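Local coordinates for protein trans-2-enoyl-CoA reductase (Treponema denticola ATCC 35405, PDB 4GGO) that reduces the carbon-carbon double bond of trans-2-enoyl-CoA substrates such as crotonyl-CoA with NADH, a step of fatty acid biosynthesis, at residues H20-K25 and V395-I401; Q31-K36 and I68-G73; W210-K215 and R262-N267. All coordinates share one frame; numbering follows the deposited sequence.

Interaction 1: H20-K25 and V395-I401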
loop_
_atom_site.group_PDB
_atom_site.type_symbol
_atom_site.label_atom_id
_atom_site.label_comp_id
_atom_site.label_asym_id
_atom_site.label_seq_id
_atom_site.Cartn_x
_atom_site.Cartn_y
_atom_site.Cartn_z
ATOM N N HIS A 20 1.924 1.271 18.844
ATOM C CA HIS A 20 2.168 0.235 19.838
ATOM C C HIS A 20 3.156 -0.785 19.282
ATOM O O HIS A 20 2.854 -1.478 18.312
ATOM C CB HIS A 20 0.856 -0.450 20.221
ATOM C CG HIS A 20 0.886 -1.111 21.563
ATOM N ND1 HIS A 20 1.391 -2.379 21.759
ATOM C CD2 HIS A 20 0.469 -0.682 22.778
ATOM C CE1 HIS A 20 1.285 -2.701 23.036
ATOM N NE2 HIS A 20 0.729 -1.688 23.676
ATOM N N PRO A 21 4.349 -0.874 19.895
ATOM C CA PRO A 21 5.439 -1.737 19.425
ATOM C C PRO A 21 5.041 -3.206 19.299
ATOM O O PRO A 21 5.287 -3.817 18.260
ATOM C CB PRO A 21 6.507 -1.572 20.511
ATOM C CG PRO A 21 6.230 -0.233 21.103
ATOM C CD PRO A 21 4.738 -0.094 21.082
ATOM N N GLN A 22 4.435 -3.762 20.343
ATOM C CA GLN A 22 4.046 -5.169 20.334
ATOM C C GLN A 22 2.876 -5.413 19.387
ATOM O O GLN A 22 2.793 -6.461 18.747
ATOM C CB GLN A 22 3.696 -5.652 21.745
ATOM C CG GLN A 22 4.884 -5.759 22.690
ATOM C CD GLN A 22 5.404 -4.406 23.136
ATOM O OE1 GLN A 22 6.536 -4.033 22.830
ATOM N NE2 GLN A 22 4.575 -3.663 23.861
ATOM N N GLY A 23 1.976 -4.440 19.307
ATOM C CA GLY A 23 0.834 -4.525 18.416
ATOM C C GLY A 23 1.258 -4.572 16.962
ATOM O O GLY A 23 0.703 -5.333 16.169
ATOM N N CYS A 24 2.245 -3.753 16.612
ATOM C CA CYS A 24 2.795 -3.753 15.262
ATOM C C CYS A 24 3.450 -5.095 14.953
ATOM O O CYS A 24 3.308 -5.629 13.852
ATOM C CB CYS A 24 3.808 -2.619 15.090
ATOM S SG CYS A 24 3.090 -0.958 15.138
ATOM N N LYS A 25 4.168 -5.632 15.935
ATOM C CA LYS A 25 4.826 -6.926 15.796
ATOM C C LYS A 25 3.808 -8.031 15.535
ATOM O O LYS A 25 3.970 -8.834 14.617
ATOM C CB LYS A 25 5.637 -7.249 17.052
ATOM C CG LYS A 25 6.248 -8.641 17.057
ATOM C CD LYS A 25 7.022 -8.900 18.340
ATOM C CE LYS A 25 7.670 -10.278 18.329
ATOM N NZ LYS A 25 8.463 -10.529 19.565
ATOM N N VAL A 395 4.108 -0.383 28.152
ATOM C CA VAL A 395 5.294 -0.585 27.329
ATOM C C VAL A 395 6.530 -0.025 28.029
ATOM O O VAL A 395 6.573 1.150 28.391
ATOM C CB VAL A 395 5.131 0.076 25.948
ATOM C CG1 VAL A 395 6.374 -0.144 25.100
ATOM C CG2 VAL A 395 3.899 -0.474 25.245
ATOM N N GLU A 396 7.530 -0.881 28.221
ATOM C CA GLU A 396 8.732 -0.516 28.963
ATOM C C GLU A 396 9.592 0.502 28.215
ATOM O O GLU A 396 10.012 1.507 28.787
ATOM C CB GLU A 396 9.540 -1.773 29.299
ATOM C CG GLU A 396 8.760 -2.774 30.141
ATOM C CD GLU A 396 9.349 -4.170 30.099
ATOM O OE1 GLU A 396 8.587 -5.126 29.841
ATOM O OE2 GLU A 396 10.568 -4.314 30.326
ATOM N N ARG A 397 9.846 0.241 26.937
ATOM C CA ARG A 397 10.596 1.179 26.104
ATOM C C ARG A 397 10.159 1.112 24.641
ATOM O O ARG A 397 9.460 0.183 24.236
ATOM C CB ARG A 397 12.104 0.952 26.243
ATOM C CG ARG A 397 12.562 -0.471 25.976
ATOM C CD ARG A 397 14.003 -0.659 26.429
ATOM N NE ARG A 397 14.898 0.318 25.817
ATOM C CZ ARG A 397 16.085 0.660 26.311
ATOM N NH1 ARG A 397 16.520 0.110 27.436
ATOM N NH2 ARG A 397 16.832 1.558 25.685
ATOM N N PHE A 398 10.575 2.096 23.851
ATOM C CA PHE A 398 10.057 2.246 22.495
ATOM C C PHE A 398 11.110 2.107 21.398
ATOM O O PHE A 398 10.873 2.495 20.255
ATOM C CB PHE A 398 9.346 3.591 22.351
ATOM C CG PHE A 398 8.194 3.773 23.294
ATOM C CD1 PHE A 398 6.923 3.358 22.938
ATOM C CD2 PHE A 398 8.381 4.357 24.536
ATOM C CE1 PHE A 398 5.859 3.522 23.802
ATOM C CE2 PHE A 398 7.320 4.523 25.406
ATOM C CZ PHE A 398 6.058 4.105 25.038
ATOM N N ASP A 399 12.267 1.557 21.743
ATOM C CA ASP A 399 13.324 1.352 20.761
ATOM C C ASP A 399 13.536 -0.129 20.472
ATOM O O ASP A 399 14.588 -0.525 19.970
ATOM C CB ASP A 399 14.631 1.991 21.238
ATOM C CG ASP A 399 15.000 1.574 22.646
ATOM O OD1 ASP A 399 14.097 1.154 23.401
ATOM O OD2 ASP A 399 16.194 1.668 23.001
ATOM N N ARG A 400 12.527 -0.939 20.784
ATOM C CA ARG A 400 12.626 -2.391 20.632
ATOM C C ARG A 400 11.280 -3.068 20.376
ATOM O O ARG A 400 10.221 -2.489 20.630
ATOM C CB ARG A 400 13.276 -3.008 21.874
ATOM C CG ARG A 400 14.788 -3.113 21.798
ATOM C CD ARG A 400 15.450 -2.656 23.085
ATOM N NE ARG A 400 16.904 -2.674 22.970
ATOM C CZ ARG A 400 17.623 -1.699 22.423
ATOM N NH1 ARG A 400 17.023 -0.623 21.933
ATOM N NH2 ARG A 400 18.943 -1.800 22.362
ATOM N N ILE A 401 11.339 -4.294 19.863
ATOM C CA ILE A 401 10.157 -5.136 19.702
ATOM C C ILE A 401 9.137 -4.535 18.737
ATOM O O ILE A 401 9.415 -4.396 17.545
ATOM C CB ILE A 401 9.512 -5.466 21.069
ATOM C CG1 ILE A 401 10.547 -6.120 21.991
ATOM C CG2 ILE A 401 8.317 -6.371 20.892
ATOM C CD1 ILE A 401 10.012 -6.566 23.342
#
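P21, in the first turn of helix 21-38, meets I401 at the C-terminus of the chain, their CA atoms 5.8 Å apart, so that the irregular tail 395-401 packs against a helix N-terminus. H20 is the N-cap of that helix: its ND1 accepts a bond from G23 N, which lies close to the imidazole plane. With CG anti to the backbone N (chi1 -157°), the far side of the ring reaches the tail, and NE2 lies 3.7 Å from V395 CG2. The pyrrolidine of P21 fills the middle of the contact. Its CG, at the outer corner of the ring, meets V395 CG1 at 4.0 Å and lies 4.1 Å from F398 CD1, while V395 CG1 rests over one face of the F398 ring, toward the rim. Y391 stacks edge-to-face on H20, and F398 O accepts a hydrogen bond from Y98 OH of helix 95-110, tying the tail to a second helix. Toward the solvent I401 crosses Q22 and the aliphatic part of K25. The Q22 chain, bent at chi2 (73°), carries its amide between the two ends of the tail, with NE2 3.5 Å from V395 CG2 and OE1 3.5 Å from I401 CG2.

Interaction 2: Q31-K36 and I68-G73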
loop_
_atom_site.group_PDB
_atom_site.type_symbol
_atom_site.label_atom_id
_atom_site.label_comp_id
_atom_site.label_asym_id
_atom_site.label_seq_id
_atom_site.Cartn_x
_atom_site.Cartn_y
_atom_site.Cartn_z
ATOM N N GLN A 31 0.143 -11.589 9.556
ATOM C CA GLN A 31 0.223 -11.594 8.100
ATOM C C GLN A 31 1.110 -12.736 7.618
ATOM O O GLN A 31 0.824 -13.368 6.602
ATOM C CB GLN A 31 0.748 -10.257 7.576
ATOM C CG GLN A 31 -0.199 -9.087 7.799
ATOM C CD GLN A 31 0.330 -7.792 7.213
ATOM O OE1 GLN A 31 0.651 -7.719 6.026
ATOM N NE2 GLN A 31 0.431 -6.762 8.047
ATOM N N ILE A 32 2.185 -12.993 8.356
ATOM C CA ILE A 32 3.084 -14.098 8.045
ATOM C C ILE A 32 2.356 -15.430 8.185
ATOM O O ILE A 32 2.475 -16.304 7.327
ATOM C CB ILE A 32 4.328 -14.092 8.957
ATOM C CG1 ILE A 32 5.148 -12.824 8.726
ATOM C CG2 ILE A 32 5.187 -15.323 8.704
ATOM C CD1 ILE A 32 6.295 -12.656 9.694
ATOM N N GLU A 33 1.594 -15.575 9.266
ATOM C CA GLU A 33 0.846 -16.805 9.509
ATOM C C GLU A 33 -0.182 -17.059 8.412
ATOM O O GLU A 33 -0.366 -18.197 7.978
ATOM C CB GLU A 33 0.165 -16.776 10.880
ATOM C CG GLU A 33 -0.634 -18.037 11.191
ATOM C CD GLU A 33 -1.289 -18.002 12.559
ATOM O OE1 GLU A 33 -1.005 -17.065 13.335
ATOM O OE2 GLU A 33 -2.092 -18.913 12.857
ATOM N N TYR A 34 -0.849 -16.000 7.960
ATOM C CA TYR A 34 -1.816 -16.132 6.877
ATOM C C TYR A 34 -1.123 -16.558 5.591
ATOM O O TYR A 34 -1.603 -17.443 4.882
ATOM C CB TYR A 34 -2.579 -14.826 6.639
ATOM C CG TYR A 34 -3.534 -14.914 5.467
ATOM C CD1 TYR A 34 -4.819 -15.416 5.634
ATOM C CD2 TYR A 34 -3.149 -14.510 4.193
ATOM C CE1 TYR A 34 -5.693 -15.508 4.567
ATOM C CE2 TYR A 34 -4.017 -14.601 3.121
ATOM C CZ TYR A 34 -5.287 -15.099 3.314
ATOM O OH TYR A 34 -6.156 -15.190 2.251
ATOM N N THR A 35 0.001 -15.913 5.296
ATOM C CA THR A 35 0.748 -16.176 4.072
ATOM C C THR A 35 1.207 -17.631 3.979
ATOM O O THR A 35 1.156 -18.240 2.910
ATOM C CB THR A 35 1.972 -15.243 3.951
ATOM O OG1 THR A 35 1.540 -13.878 4.012
ATOM C CG2 THR A 35 2.701 -15.478 2.637
ATOM N N LYS A 36 1.650 -18.185 5.104
ATOM C CA LYS A 36 2.077 -19.581 5.148
ATOM C C LYS A 36 0.908 -20.524 4.876
ATOM O O LYS A 36 1.088 -21.608 4.318
ATOM C CB LYS A 36 2.717 -19.909 6.500
ATOM C CG LYS A 36 4.057 -19.229 6.738
ATOM C CD LYS A 36 4.614 -19.580 8.109
ATOM C CE LYS A 36 5.999 -18.989 8.314
ATOM N NZ LYS A 36 6.990 -19.558 7.360
ATOM N N ILE A 68 6.239 -9.594 2.689
ATOM C CA ILE A 68 5.864 -10.775 3.462
ATOM C C ILE A 68 5.469 -11.947 2.560
ATOM O O ILE A 68 5.873 -13.086 2.798
ATOM C CB ILE A 68 4.719 -10.455 4.447
ATOM C CG1 ILE A 68 5.219 -9.526 5.556
ATOM C CG2 ILE A 68 4.144 -11.730 5.048
ATOM C CD1 ILE A 68 4.154 -9.139 6.555
ATOM N N THR A 69 4.685 -11.664 1.523
ATOM C CA THR A 69 4.264 -12.701 0.586
ATOM C C THR A 69 5.461 -13.295 -0.156
ATOM O O THR A 69 5.566 -14.511 -0.315
ATOM C CB THR A 69 3.238 -12.170 -0.438
ATOM O OG1 THR A 69 2.089 -11.659 0.250
ATOM C CG2 THR A 69 2.798 -13.283 -1.383
ATOM N N ALA A 70 6.367 -12.431 -0.602
ATOM C CA ALA A 70 7.558 -12.877 -1.317
ATOM C C ALA A 70 8.468 -13.704 -0.416
ATOM O O ALA A 70 8.949 -14.764 -0.812
ATOM C CB ALA A 70 8.317 -11.687 -1.887
ATOM N N ALA A 71 8.689 -13.217 0.799
ATOM C CA ALA A 71 9.619 -13.861 1.722
ATOM C C ALA A 71 9.051 -15.125 2.362
ATOM O O ALA A 71 9.668 -16.184 2.306
ATOM C CB ALA A 71 10.071 -12.875 2.796
ATOM N N PHE A 72 7.874 -15.014 2.969
ATOM C CA PHE A 72 7.339 -16.118 3.760
ATOM C C PHE A 72 6.392 -17.031 2.987
ATOM O O PHE A 72 5.964 -18.066 3.497
ATOM C CB PHE A 72 6.673 -15.590 5.031
ATOM C CG PHE A 72 7.613 -14.846 5.932
ATOM C CD1 PHE A 72 8.486 -15.531 6.761
ATOM C CD2 PHE A 72 7.637 -13.461 5.939
ATOM C CE1 PHE A 72 9.358 -14.847 7.587
ATOM C CE2 PHE A 72 8.506 -12.774 6.765
ATOM C CZ PHE A 72 9.368 -13.468 7.590
ATOM N N GLY A 73 6.076 -16.649 1.755
ATOM C CA GLY A 73 5.252 -17.481 0.899
ATOM C C GLY A 73 6.083 -18.207 -0.140
ATOM O O GLY A 73 5.795 -19.352 -0.493
#
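F72, T35 and I68 bury the most surface where helix 31-36 meets helix 68-73. The phenyl ring of F72 is crossed obliquely by I32: I32 CG2 is 3.7 Å from F72 CG, near the root of the ring, and I32 CD1 sits over one face in a CH-pi contact, 4.0 Å from the centroid and 23° off the normal. F103 of helix 95-110 meets the same ring edge-to-face. T35 is the knob, set in a hole formed by I68, T69, F72 and G73. With OG1 beside the backbone N (chi1 -57°), CG2 is left anti to it and the methyl points into the hole, within 3.7 Å of G73 CA; a glycine here lets the two backbones draw close. The segment axes pass 8.9 Å apart at a crossing angle of -61°, joining helix 21-38 to helix 61-74 of the Rossmann-type NAD-binding region, the latter's first residues, G61 and Y62, belonging to the NAD+-binding stretch 57-62. The T35 hydroxyl turns back to its own helix, donating to Q31 O at 2.7 Å; T35 N reaches that oxygen from the opposite face. I68 CG2 packs 3.5 Å from T35 OG1, and the I68 side chain crosses that of Q31 at about a right angle, with CD1 3.7 Å from Q31 CB. At the edge K36 CG lies near F72 O, and its ammonium forms a salt bridge with E110.

Interaction 3: W210-K215 and R262-N267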
loop_
_atom_site.group_PDB
_atom_site.type_symbol
_atom_site.label_atom_id
_atom_site.label_comp_id
_atom_site.label_asym_id
_atom_site.label_seq_id
_atom_site.Cartn_x
_atom_site.Cartn_y
_atom_site.Cartn_z
ATOM N N TRP A 210 9.728 5.862 -9.985
ATOM C CA TRP A 210 9.657 4.459 -10.370
ATOM C C TRP A 210 10.582 4.194 -11.551
ATOM O O TRP A 210 11.410 3.283 -11.514
ATOM C CB TRP A 210 8.217 4.100 -10.742
ATOM C CG TRP A 210 8.011 2.679 -11.161
ATOM C CD1 TRP A 210 8.797 1.606 -10.857
ATOM C CD2 TRP A 210 6.939 2.176 -11.967
ATOM N NE1 TRP A 210 8.280 0.466 -11.424
ATOM C CE2 TRP A 210 7.140 0.789 -12.112
ATOM C CE3 TRP A 210 5.831 2.765 -12.582
ATOM C CZ2 TRP A 210 6.272 -0.019 -12.843
ATOM C CZ3 TRP A 210 4.969 1.961 -13.309
ATOM C CH2 TRP A 210 5.196 0.585 -13.433
ATOM N N GLU A 211 10.438 5.005 -12.593
ATOM C CA GLU A 211 11.253 4.874 -13.792
ATOM C C GLU A 211 12.722 5.145 -13.478
ATOM O O GLU A 211 13.614 4.530 -14.060
ATOM C CB GLU A 211 10.753 5.829 -14.879
ATOM C CG GLU A 211 11.359 5.586 -16.251
ATOM C CD GLU A 211 10.733 6.453 -17.326
ATOM O OE1 GLU A 211 10.256 7.559 -16.996
ATOM O OE2 GLU A 211 10.710 6.026 -18.499
ATOM N N ARG A 212 12.965 6.062 -12.547
ATOM C CA ARG A 212 14.325 6.386 -12.136
ATOM C C ARG A 212 14.967 5.193 -11.436
ATOM O O ARG A 212 16.138 4.890 -11.659
ATOM C CB ARG A 212 14.337 7.613 -11.222
ATOM C CG ARG A 212 15.713 8.240 -11.043
ATOM C CD ARG A 212 15.660 9.425 -10.090
ATOM N NE ARG A 212 16.952 10.096 -9.966
ATOM C CZ ARG A 212 17.280 11.214 -10.605
ATOM N NH1 ARG A 212 16.408 11.799 -11.415
ATOM N NH2 ARG A 212 18.479 11.754 -10.428
ATOM N N TRP A 213 14.190 4.517 -10.592
ATOM C CA TRP A 213 14.656 3.307 -9.921
ATOM C C TRP A 213 15.035 2.234 -10.936
ATOM O O TRP A 213 16.098 1.624 -10.838
ATOM C CB TRP A 213 13.585 2.762 -8.974
ATOM C CG TRP A 213 13.650 3.315 -7.583
ATOM C CD1 TRP A 213 12.906 4.338 -7.071
ATOM C CD2 TRP A 213 14.503 2.871 -6.522
ATOM N NE1 TRP A 213 13.246 4.561 -5.757
ATOM C CE2 TRP A 213 14.224 3.672 -5.396
ATOM C CE3 TRP A 213 15.479 1.875 -6.415
ATOM C CZ2 TRP A 213 14.885 3.507 -4.181
ATOM C CZ3 TRP A 213 16.132 1.711 -5.207
ATOM C CH2 TRP A 213 15.832 2.523 -4.107
ATOM N N ILE A 214 14.159 2.017 -11.913
ATOM C CA ILE A 214 14.373 0.983 -12.921
ATOM C C ILE A 214 15.575 1.280 -13.815
ATOM O O ILE A 214 16.422 0.413 -14.032
ATOM C CB ILE A 214 13.121 0.782 -13.799
ATOM C CG1 ILE A 214 11.921 0.387 -12.934
ATOM C CG2 ILE A 214 13.379 -0.269 -14.866
ATOM C CD1 ILE A 214 12.145 -0.864 -12.112
ATOM N N LYS A 215 15.648 2.506 -14.327
ATOM C CA LYS A 215 16.731 2.899 -15.227
ATOM C C LYS A 215 18.108 2.810 -14.569
ATOM O O LYS A 215 19.083 2.423 -15.213
ATOM C CB LYS A 215 16.493 4.308 -15.783
ATOM C CG LYS A 215 15.317 4.403 -16.745
ATOM C CD LYS A 215 15.079 5.837 -17.195
ATOM C CE LYS A 215 16.206 6.339 -18.082
ATOM N NZ LYS A 215 16.276 5.587 -19.367
ATOM N N ARG A 262 6.020 3.159 -21.092
ATOM C CA ARG A 262 7.325 3.554 -21.610
ATOM C C ARG A 262 8.422 2.602 -21.132
ATOM O O ARG A 262 9.372 2.319 -21.864
ATOM C CB ARG A 262 7.645 4.997 -21.207
ATOM C CG ARG A 262 8.990 5.501 -21.706
ATOM C CD ARG A 262 9.087 7.022 -21.651
ATOM N NE ARG A 262 9.161 7.541 -20.288
ATOM C CZ ARG A 262 8.133 8.066 -19.628
ATOM N NH1 ARG A 262 6.939 8.143 -20.203
ATOM N NH2 ARG A 262 8.298 8.517 -18.391
ATOM N N LEU A 263 8.278 2.107 -19.906
ATOM C CA LEU A 263 9.217 1.140 -19.344
ATOM C C LEU A 263 9.315 -0.121 -20.202
ATOM O O LEU A 263 10.407 -0.634 -20.446
ATOM C CB LEU A 263 8.811 0.767 -17.916
ATOM C CG LEU A 263 9.107 1.776 -16.805
ATOM C CD1 LEU A 263 8.570 1.274 -15.473
ATOM C CD2 LEU A 263 10.601 2.050 -16.714
ATOM N N ASN A 264 8.165 -0.612 -20.656
ATOM C CA ASN A 264 8.108 -1.814 -21.483
ATOM C C ASN A 264 8.723 -1.597 -22.858
ATOM O O ASN A 264 9.296 -2.510 -23.452
ATOM C CB ASN A 264 6.658 -2.279 -21.636
ATOM C CG ASN A 264 6.093 -2.852 -20.356
ATOM O OD1 ASN A 264 6.687 -3.743 -19.748
ATOM N ND2 ASN A 264 4.946 -2.335 -19.931
ATOM N N LYS A 265 8.598 -0.372 -23.354
ATOM C CA LYS A 265 9.071 -0.021 -24.685
ATOM C C LYS A 265 10.594 0.013 -24.772
ATOM O O LYS A 265 11.180 -0.467 -25.743
ATOM C CB LYS A 265 8.492 1.334 -25.095
ATOM C CG LYS A 265 7.757 1.307 -26.417
ATOM C CD LYS A 265 6.791 2.467 -26.539
ATOM C CE LYS A 265 5.380 1.947 -26.567
ATOM N NZ LYS A 265 5.161 1.121 -25.348
ATOM N N GLU A 266 11.227 0.574 -23.747
ATOM C CA GLU A 266 12.670 0.796 -23.745
ATOM C C GLU A 266 13.438 -0.394 -23.174
ATOM O O GLU A 266 14.645 -0.526 -23.381
ATOM C CB GLU A 266 12.990 2.076 -22.970
ATOM C CG GLU A 266 12.244 3.295 -23.504
ATOM C CD GLU A 266 12.436 4.534 -22.652
ATOM O OE1 GLU A 266 13.017 4.420 -21.552
ATOM O OE2 GLU A 266 12.001 5.623 -23.085
ATOM N N ASN A 267 12.731 -1.256 -22.449
ATOM C CA ASN A 267 13.326 -2.482 -21.931
ATOM C C ASN A 267 12.533 -3.705 -22.382
ATOM O O ASN A 267 11.640 -4.162 -21.674
ATOM C CB ASN A 267 13.401 -2.463 -20.399
ATOM C CG ASN A 267 13.957 -1.160 -19.843
ATOM O OD1 ASN A 267 13.588 -0.074 -20.280
ATOM N ND2 ASN A 267 14.837 -1.270 -18.856
#
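E211 and R262 form the salt bridge that joins helix 208-219 to helix 248-266, and both carboxylate oxygens take part. OE1 of E211 accepts from R262 NH2 at 2.6 Å, met on the syn side, with an N-H...O angle of 147°. OE2 accepts a second, weak and strongly bent bond from R262 NE at 2.8 Å. The planes of the two groups are 49° apart, so this is a twisted two-nitrogen grip rather than a flat pairing. A bend at chi3 turns the guanidinium of R262 across the extended chain of E211. Another carboxylate stands close by: E266 OE1 lies 4.1 Å from E211 OE2. K215 NZ is equally far from E266 OE1, beyond salt-bridge distance, and may partly offset the crowding of negative charge.

Beneath this polar rim L263 is the main apolar link. Its CD1 sits over the centre of the six-membered ring of W210, 3.7 Å from the centroid, in a CH-pi contact. CD2 points to the other helix as well, 3.6 Å from E211 CG and near I214 CB. The segments run nearly parallel, 22° between directions, as neighbouring helices do on one side of a parallel Rossmann-type sheet; I214 rests on I270 and L263 on A272, both of strand 270-276. NE1 of W210 is satisfied by a hydrogen bond with T229 OG1 of strand 227-233. On the far side of helix 208-219, R212 carries its charge to D157 and D124, both bound through NH2.

In the fold
Interactions 1 and 2 share helix 21-38: its first turn receives the C-terminal tail, and a later part packs on helix 61-74. Their centres are 22 Å apart and their nearest atoms about 7 Å, without touching. Interaction 3 belongs to the catalytic region, its centre 28 Å from that of interaction 2 and 39 Å from that of interaction 1, which lies across the centre of the chain. Interactions 2 and 3 both lie near the cofactor site: the side chain of Q31 is about 7 Å from G61, and that of W210 about 7 Å from L148, both NAD+-binding residues. Interaction 1 lies away from these sites.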